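Local coordinates for unsaturated glucuronyl hydrolase (Streptococcus agalactiae, PDB 2ZZR), which hydrolyses unsaturated hyaluronan, chondroitin and heparin disaccharides, releasing the unsaturated uronic acid by cleaving (1->3) and (1->4) glycosidic bonds, at residues Glu187-Asp191 and Glu192-Gln196; Leu257-Arg260 and Lys261-Tyr265. One frame throughout, in Å; residues are numbered along the deposited sequence.

Contact 1: Glu187-Asp191 and Glu192-Gln196; sequences EQTGD and EKYRQ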
ATOM      1  N   GLU A 187      10.144  15.441   9.304  1.00 20.09           N
ATOM      2  CA  GLU A 187      11.598  15.354   9.125  1.00 20.56           C
ATOM      3  C   GLU A 187      12.159  16.557   8.366  1.00 21.35           C
ATOM      4  O   GLU A 187      13.255  17.034   8.672  1.00 21.69           O
ATOM      5  CB  GLU A 187      11.975  14.049   8.424  1.00 20.37           C
ATOM      6  CG  GLU A 187      11.751  12.820   9.303  1.00 19.49           C
ATOM      7  CD  GLU A 187      11.905  11.507   8.560  1.00 20.37           C
ATOM      8  OE1 GLU A 187      12.029  11.519   7.317  1.00 20.05           O
ATOM      9  OE2 GLU A 187      11.905  10.453   9.230  1.00 20.53           O
ATOM     10  N   GLN A 188      11.395  17.051   7.394  1.00 22.04           N
ATOM     11  CA  GLN A 188      11.836  18.166   6.546  1.00 22.95           C
ATOM     12  C   GLN A 188      11.714  19.535   7.215  1.00 23.28           C
ATOM     13  O   GLN A 188      12.545  20.420   6.985  1.00 23.55           O
ATOM     14  CB  GLN A 188      11.065  18.167   5.220  1.00 23.24           C
ATOM     15  CG  GLN A 188      11.326  16.948   4.349  1.00 24.05           C
ATOM     16  CD  GLN A 188      12.796  16.777   3.988  1.00 26.13           C
ATOM     17  OE1 GLN A 188      13.451  17.723   3.548  1.00 26.87           O
ATOM     18  NE2 GLN A 188      13.318  15.564   4.172  1.00 26.45           N
ATOM     19  N   THR A 189      10.680  19.705   8.032  1.00 23.60           N
ATOM     20  CA  THR A 189      10.339  21.018   8.585  1.00 23.74           C
ATOM     21  C   THR A 189      10.699  21.176  10.060  1.00 24.01           C
ATOM     22  O   THR A 189      10.890  22.297  10.539  1.00 24.37           O
ATOM     23  CB  THR A 189       8.831  21.327   8.430  1.00 23.72           C
ATOM     24  OG1 THR A 189       8.072  20.392   9.206  1.00 23.34           O
ATOM     25  CG2 THR A 189       8.400  21.266   6.968  1.00 23.62           C
ATOM     26  N   GLY A 190      10.771  20.058  10.780  1.00 23.99           N
ATOM     27  CA  GLY A 190      10.958  20.077  12.227  1.00 23.87           C
ATOM     28  C   GLY A 190       9.688  20.411  12.993  1.00 23.92           C
ATOM     29  O   GLY A 190       9.716  20.548  14.218  1.00 24.02           O
ATOM     30  N   ASP A 191       8.574  20.547  12.274  1.00 23.92           N
ATOM     31  CA  ASP A 191       7.295  20.881  12.894  1.00 24.18           C
ATOM     32  C   ASP A 191       6.679  19.633  13.514  1.00 23.98           C
ATOM     33  O   ASP A 191       6.237  18.723  12.806  1.00 23.39           O
ATOM     34  CB  ASP A 191       6.342  21.527  11.883  1.00 24.31           C
ATOM     35  CG  ASP A 191       5.082  22.103  12.534  1.00 25.91           C
ATOM     36  OD1 ASP A 191       4.726  21.711  13.670  1.00 26.58           O
ATOM     37  OD2 ASP A 191       4.433  22.953  11.892  1.00 27.98           O
ATOM     38  N   GLU A 192       6.659  19.614  14.844  1.00 23.92           N
ATOM     39  CA  GLU A 192       6.172  18.479  15.630  1.00 23.92           C
ATOM     40  C   GLU A 192       4.711  18.115  15.364  1.00 22.99           C
ATOM     41  O   GLU A 192       4.317  16.972  15.573  1.00 22.39           O
ATOM     42  CB  GLU A 192       6.364  18.757  17.124  1.00 24.53           C
ATOM     43  CG  GLU A 192       7.817  18.779  17.576  1.00 27.67           C
ATOM     44  CD  GLU A 192       8.257  17.481  18.220  1.00 32.27           C
ATOM     45  OE1 GLU A 192       7.886  16.396  17.719  1.00 34.33           O
ATOM     46  OE2 GLU A 192       8.983  17.548  19.238  1.00 35.19           O
ATOM     47  N   LYS A 193       3.911  19.082  14.911  1.00 22.37           N
ATOM     48  CA  LYS A 193       2.476  18.842  14.684  1.00 22.05           C
ATOM     49  C   LYS A 193       2.245  17.716  13.681  1.00 20.80           C
ATOM     50  O   LYS A 193       1.340  16.905  13.856  1.00 20.59           O
ATOM     51  CB  LYS A 193       1.760  20.120  14.239  1.00 22.34           C
ATOM     52  CG  LYS A 193       1.648  21.176  15.337  1.00 24.82           C
ATOM     53  CD  LYS A 193       1.103  22.482  14.783  1.00 28.42           C
ATOM     54  CE  LYS A 193       1.142  23.588  15.835  1.00 30.96           C
ATOM     55  NZ  LYS A 193       0.850  24.919  15.225  1.00 32.88           N
ATOM     56  N   TYR A 194       3.080  17.665  12.645  1.00 20.14           N
ATOM     57  CA  TYR A 194       3.013  16.599  11.645  1.00 19.55           C
ATOM     58  C   TYR A 194       3.176  15.230  12.299  1.00 19.32           C
ATOM     59  O   TYR A 194       2.415  14.297  12.016  1.00 18.81           O
ATOM     60  CB  TYR A 194       4.105  16.766  10.591  1.00 19.65           C
ATOM     61  CG  TYR A 194       3.972  17.958   9.668  1.00 19.47           C
ATOM     62  CD1 TYR A 194       4.988  18.908   9.596  1.00 19.19           C
ATOM     63  CD2 TYR A 194       2.857  18.116   8.840  1.00 19.27           C
ATOM     64  CE1 TYR A 194       4.893  20.004   8.736  1.00 18.97           C
ATOM     65  CE2 TYR A 194       2.750  19.214   7.974  1.00 19.72           C
ATOM     66  CZ  TYR A 194       3.779  20.148   7.931  1.00 20.04           C
ATOM     67  OH  TYR A 194       3.706  21.231   7.081  1.00 19.98           O
ATOM     68  N   ARG A 195       4.188  15.116  13.160  1.00 18.92           N
ATOM     69  CA  ARG A 195       4.500  13.859  13.831  1.00 19.03           C
ATOM     70  C   ARG A 195       3.402  13.480  14.824  1.00 18.67           C
ATOM     71  O   ARG A 195       3.000  12.321  14.891  1.00 18.15           O
ATOM     72  CB  ARG A 195       5.863  13.932  14.534  1.00 18.72           C
ATOM     73  CG  ARG A 195       6.288  12.597  15.139  1.00 20.11           C
ATOM     74  CD  ARG A 195       7.679  12.608  15.765  1.00 20.19           C
ATOM     75  NE  ARG A 195       8.122  11.227  15.970  1.00 24.41           N
ATOM     76  CZ  ARG A 195       7.781  10.469  17.012  1.00 25.48           C
ATOM     77  NH1 ARG A 195       7.007  10.959  17.977  1.00 26.49           N
ATOM     78  NH2 ARG A 195       8.221   9.218  17.093  1.00 25.93           N
ATOM     79  N   GLN A 196       2.920  14.463  15.584  1.00 18.86           N
ATOM     80  CA  GLN A 196       1.852  14.239  16.560  1.00 19.45           C
ATOM     81  C   GLN A 196       0.598  13.656  15.918  1.00 18.24           C
ATOM     82  O   GLN A 196       0.029  12.702  16.435  1.00 18.14           O
ATOM     83  CB  GLN A 196       1.524  15.528  17.319  1.00 19.63           C
ATOM     84  CG  GLN A 196       2.619  15.936  18.292  1.00 22.13           C
ATOM     85  CD  GLN A 196       2.492  17.365  18.809  1.00 22.45           C
ATOM     86  OE1 GLN A 196       1.810  18.213  18.217  1.00 27.51           O
ATOM     87  NE2 GLN A 196       3.172  17.642  19.917  1.00 25.68           N
TER

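Contact 2: Leu257-Arg260 and Lys261-Tyr265; sequences LSYR and KMKDY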
ATOM      1  N   LEU A 257       6.063   0.440   8.270  1.00 10.37           N
ATOM      2  CA  LEU A 257       6.381   1.787   7.788  1.00 10.84           C
ATOM      3  C   LEU A 257       6.352   2.798   8.939  1.00 11.20           C
ATOM      4  O   LEU A 257       7.277   3.597   9.099  1.00 11.70           O
ATOM      5  CB  LEU A 257       5.426   2.213   6.667  1.00 10.53           C
ATOM      6  CG  LEU A 257       5.649   1.569   5.301  1.00 10.96           C
ATOM      7  CD1 LEU A 257       4.536   1.981   4.354  1.00 11.12           C
ATOM      8  CD2 LEU A 257       7.008   1.964   4.717  1.00 10.85           C
ATOM      9  N   SER A 258       5.309   2.732   9.762  1.00 11.46           N
ATOM     10  CA  SER A 258       5.205   3.608  10.931  1.00 11.99           C
ATOM     11  C   SER A 258       6.237   3.276  12.001  1.00 11.77           C
ATOM     12  O   SER A 258       6.748   4.177  12.684  1.00 12.07           O
ATOM     13  CB  SER A 258       3.801   3.535  11.523  1.00 12.40           C
ATOM     14  OG  SER A 258       2.855   3.935  10.554  1.00 14.05           O
ATOM     15  N   TYR A 259       6.544   1.991  12.142  1.00 11.84           N
ATOM     16  CA  TYR A 259       7.557   1.545  13.106  1.00 12.31           C
ATOM     17  C   TYR A 259       8.910   2.228  12.861  1.00 12.64           C
ATOM     18  O   TYR A 259       9.612   2.581  13.816  1.00 12.45           O
ATOM     19  CB  TYR A 259       7.713   0.023  13.084  1.00 12.13           C
ATOM     20  CG  TYR A 259       8.845  -0.458  13.969  1.00 12.56           C
ATOM     21  CD1 TYR A 259       8.660  -0.638  15.339  1.00 12.20           C
ATOM     22  CD2 TYR A 259      10.113  -0.703  13.435  1.00 12.47           C
ATOM     23  CE1 TYR A 259       9.710  -1.072  16.152  1.00 12.55           C
ATOM     24  CE2 TYR A 259      11.164  -1.127  14.239  1.00 12.08           C
ATOM     25  CZ  TYR A 259      10.959  -1.305  15.595  1.00 12.63           C
ATOM     26  OH  TYR A 259      12.006  -1.720  16.390  1.00 12.93           O
ATOM     27  N   ARG A 260       9.275   2.416  11.592  1.00 12.60           N
ATOM     28  CA  ARG A 260      10.524   3.126  11.263  1.00 12.85           C
ATOM     29  C   ARG A 260      10.634   4.417  12.056  1.00 13.38           C
ATOM     30  O   ARG A 260      11.709   4.782  12.528  1.00 13.65           O
ATOM     31  CB  ARG A 260      10.568   3.531   9.795  1.00 12.81           C
ATOM     32  CG  ARG A 260      10.539   2.421   8.780  1.00 11.86           C
ATOM     33  CD  ARG A 260      10.504   3.042   7.382  1.00 12.34           C
ATOM     34  NE  ARG A 260       9.306   3.868   7.187  1.00 12.53           N
ATOM     35  CZ  ARG A 260       9.197   4.861   6.306  1.00 12.96           C
ATOM     36  NH1 ARG A 260      10.220   5.183   5.517  1.00 13.32           N
ATOM     37  NH2 ARG A 260       8.061   5.543   6.216  1.00 12.04           N
ATOM     38  N   LYS A 261       9.504   5.105  12.177  1.00 13.52           N
ATOM     39  CA  LYS A 261       9.462   6.468  12.676  1.00 14.28           C
ATOM     40  C   LYS A 261       9.072   6.557  14.147  1.00 14.69           C
ATOM     41  O   LYS A 261       9.161   7.631  14.763  1.00 16.04           O
ATOM     42  CB  LYS A 261       8.494   7.289  11.821  1.00 14.10           C
ATOM     43  CG  LYS A 261       8.741   7.183  10.320  1.00 14.02           C
ATOM     44  CD  LYS A 261      10.148   7.649   9.945  1.00 14.55           C
ATOM     45  CE  LYS A 261      10.404   7.510   8.450  1.00 15.38           C
ATOM     46  NZ  LYS A 261      11.807   7.950   8.136  1.00 16.07           N
ATOM     47  N   MET A 262       8.640   5.437  14.710  1.00 14.48           N
ATOM     48  CA  MET A 262       8.096   5.426  16.067  1.00 14.44           C
ATOM     49  C   MET A 262       8.869   4.503  16.990  1.00 14.27           C
ATOM     50  O   MET A 262       8.998   4.780  18.191  1.00 14.71           O
ATOM     51  CB  MET A 262       6.612   5.044  16.043  1.00 14.23           C
ATOM     52  CG  MET A 262       5.752   6.073  15.343  1.00 14.35           C
ATOM     53  SD  MET A 262       4.055   5.542  15.078  1.00 14.32           S
ATOM     54  CE  MET A 262       3.485   5.369  16.767  1.00 14.73           C
ATOM     55  N   LYS A 263       9.374   3.408  16.423  1.00 14.21           N
ATOM     56  CA  LYS A 263      10.203   2.436  17.147  1.00 14.26           C
ATOM     57  C   LYS A 263       9.556   1.943  18.440  1.00 14.32           C
ATOM     58  O   LYS A 263      10.203   1.838  19.493  1.00 14.46           O
ATOM     59  CB  LYS A 263      11.612   2.996  17.385  1.00 14.32           C
ATOM     60  CG  LYS A 263      12.420   3.177  16.091  1.00 15.47           C
ATOM     61  CD  LYS A 263      12.523   1.845  15.344  1.00 17.48           C
ATOM     62  CE  LYS A 263      13.395   1.930  14.100  1.00 19.64           C
ATOM     63  NZ  LYS A 263      14.753   1.359  14.376  1.00 20.44           N
ATOM     64  N   ASP A 264       8.268   1.638  18.346  1.00 13.72           N
ATOM     65  CA  ASP A 264       7.527   1.052  19.455  1.00 13.93           C
ATOM     66  C   ASP A 264       7.450  -0.443  19.197  1.00 13.91           C
ATOM     67  O   ASP A 264       6.864  -0.866  18.205  1.00 13.64           O
ATOM     68  CB  ASP A 264       6.132   1.697  19.523  1.00 13.86           C
ATOM     69  CG  ASP A 264       5.230   1.084  20.587  1.00 14.81           C
ATOM     70  OD1 ASP A 264       5.660   0.179  21.337  1.00 15.46           O
ATOM     71  OD2 ASP A 264       4.065   1.528  20.661  1.00 16.51           O
ATOM     72  N   TYR A 265       8.054  -1.242  20.075  1.00 13.83           N
ATOM     73  CA  TYR A 265       8.058  -2.696  19.896  1.00 14.07           C
ATOM     74  C   TYR A 265       6.650  -3.313  19.829  1.00 13.71           C
ATOM     75  O   TYR A 265       6.467  -4.376  19.234  1.00 13.64           O
ATOM     76  CB  TYR A 265       8.913  -3.402  20.962  1.00 14.81           C
ATOM     77  CG  TYR A 265       9.054  -4.880  20.696  1.00 15.26           C
ATOM     78  CD1 TYR A 265       8.264  -5.811  21.381  1.00 15.83           C
ATOM     79  CD2 TYR A 265       9.949  -5.352  19.730  1.00 15.80           C
ATOM     80  CE1 TYR A 265       8.375  -7.165  21.125  1.00 16.17           C
ATOM     81  CE2 TYR A 265      10.065  -6.710  19.462  1.00 16.76           C
ATOM     82  CZ  TYR A 265       9.273  -7.610  20.162  1.00 17.20           C
ATOM     83  OH  TYR A 265       9.380  -8.950  19.897  1.00 17.73           O
TER

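Contact 1: Glu187-Asp191 and Glu192-Gln196
Two first torsions bring the key groups of this turn together: Asp191 carries its CG trans to the backbone N (chi1 -171°), which swings the carboxylate forward over the start of the next helix, and Tyr194 holds its CG trans to its own carbonyl carbon (chi1 -68°), which lays the phenol back under the turn. Asp191 OD1 then accepts from Lys193 N at 3.0 Å, a fairly straight bond that reaches the oxygen from above the carboxylate plane. The same oxygen lies beside the root of the Lys193 side chain, 3.4 Å from Lys193 CB, before that chain runs out extended toward solvent. Asp191 is thus the N-cap of helix 192-209, and its negative charge would suit the positive end of the helix dipole. Its carbonyl serves the same first turn, but weakly: Tyr194 N reaches Asp191 O over 3.3 Å with a bent geometry.

This is a tight turn between two successive helices of an alpha-barrel glycoside hydrolase, where helix 180-189 ends at Gly190 with positive phi and the chain turns within a couple of residues into helix 192-209. Thr189 shapes the bend: its OG1 accepts from Asp191 N at 3.1 Å, forming an ST turn, and is also hydrogen-bonded to Ala185 O back in the helix. That hydroxyl oxygen meets the edge of the Tyr194 ring near its plane, 3.2 Å from Tyr194 CE1, the two side chains crossing at about a right angle. Next to it the CB of Asp191 packs obliquely against the ring, 3.7 Å from Tyr194 CD1. The ring itself is buried, touching Ile140 and Met147 of helix 133-147, and its OH is hydrogen-bonded to Asp144 on that helix.

Contact 2: Leu257-Arg260 and Lys261-Tyr265
The C-terminal end of helix 245-262 is where Tyr259 meets Lys263, the residue that leaves the helix with positive phi. Tyr259 O takes two backbone donors as the helix unwinds: Lys263 N at 2.7 Å, tilted a little from the carbonyl plane, and Met262 N at 3.1 Å, well above that plane. The lysine bends back at chi2 (-57°), which lays its CD over one face of the phenol, 3.8 Å from the centroid of the Tyr259 ring, in a CH-pi contact with the two side chains crossing at about a right angle. At the edge of the same ring, near its plane, Asp264 O stands 3.4 Å from Tyr259 CD1.

In the helical barrel this end turns through Lys263 and Asp264 into helix 265-280, with Asp264 as the N-cap: OD1 accepts from Gln266 N, while OD2 is hydrogen-bonded to Tyr203 of helix 192-209. One turn earlier, the Arg260 side chain folds back at chi3 (-61°), and its NE donates to Leu257 O at 2.8 Å, in the carbonyl plane and on a lone pair. The guanidinium is sandwiched: Leu257 CD2 lies off-centre over one face, while Lys261 CE sits over the middle of the other, 3.6 Å from Arg260 CZ. Lys261 runs alongside Arg260 in the same direction, leaving Lys261 NZ 4.1 Å from Arg260 NH1. Carboxylates probably offset these like charges, since Lys261 NZ is paired with Glu187 and Arg260 NH2 forms a salt bridge with the C-terminal carboxylate of Trp397.

How the contacts relate
Going from the N terminus, contact 1 comes first, closing the short turn from helix 180-189 into helix 192-209; contact 2 opens some sixty residues later, where helix 245-262 turns into helix 265-280. The two follow in series, neither nesting nor crossing, yet their centres lie about 15 Å apart on the same side of the chain's centre. Lys261 bridges them: its NZ forms a salt bridge with Glu187 OE2 at 2.7 Å, and its carbonyl O probably accepts a hydrogen bond from Arg195 NH2. The end of helix 245-262 is thereby tied to both helices flanking the first turn, all within the family 88 hydrolase region.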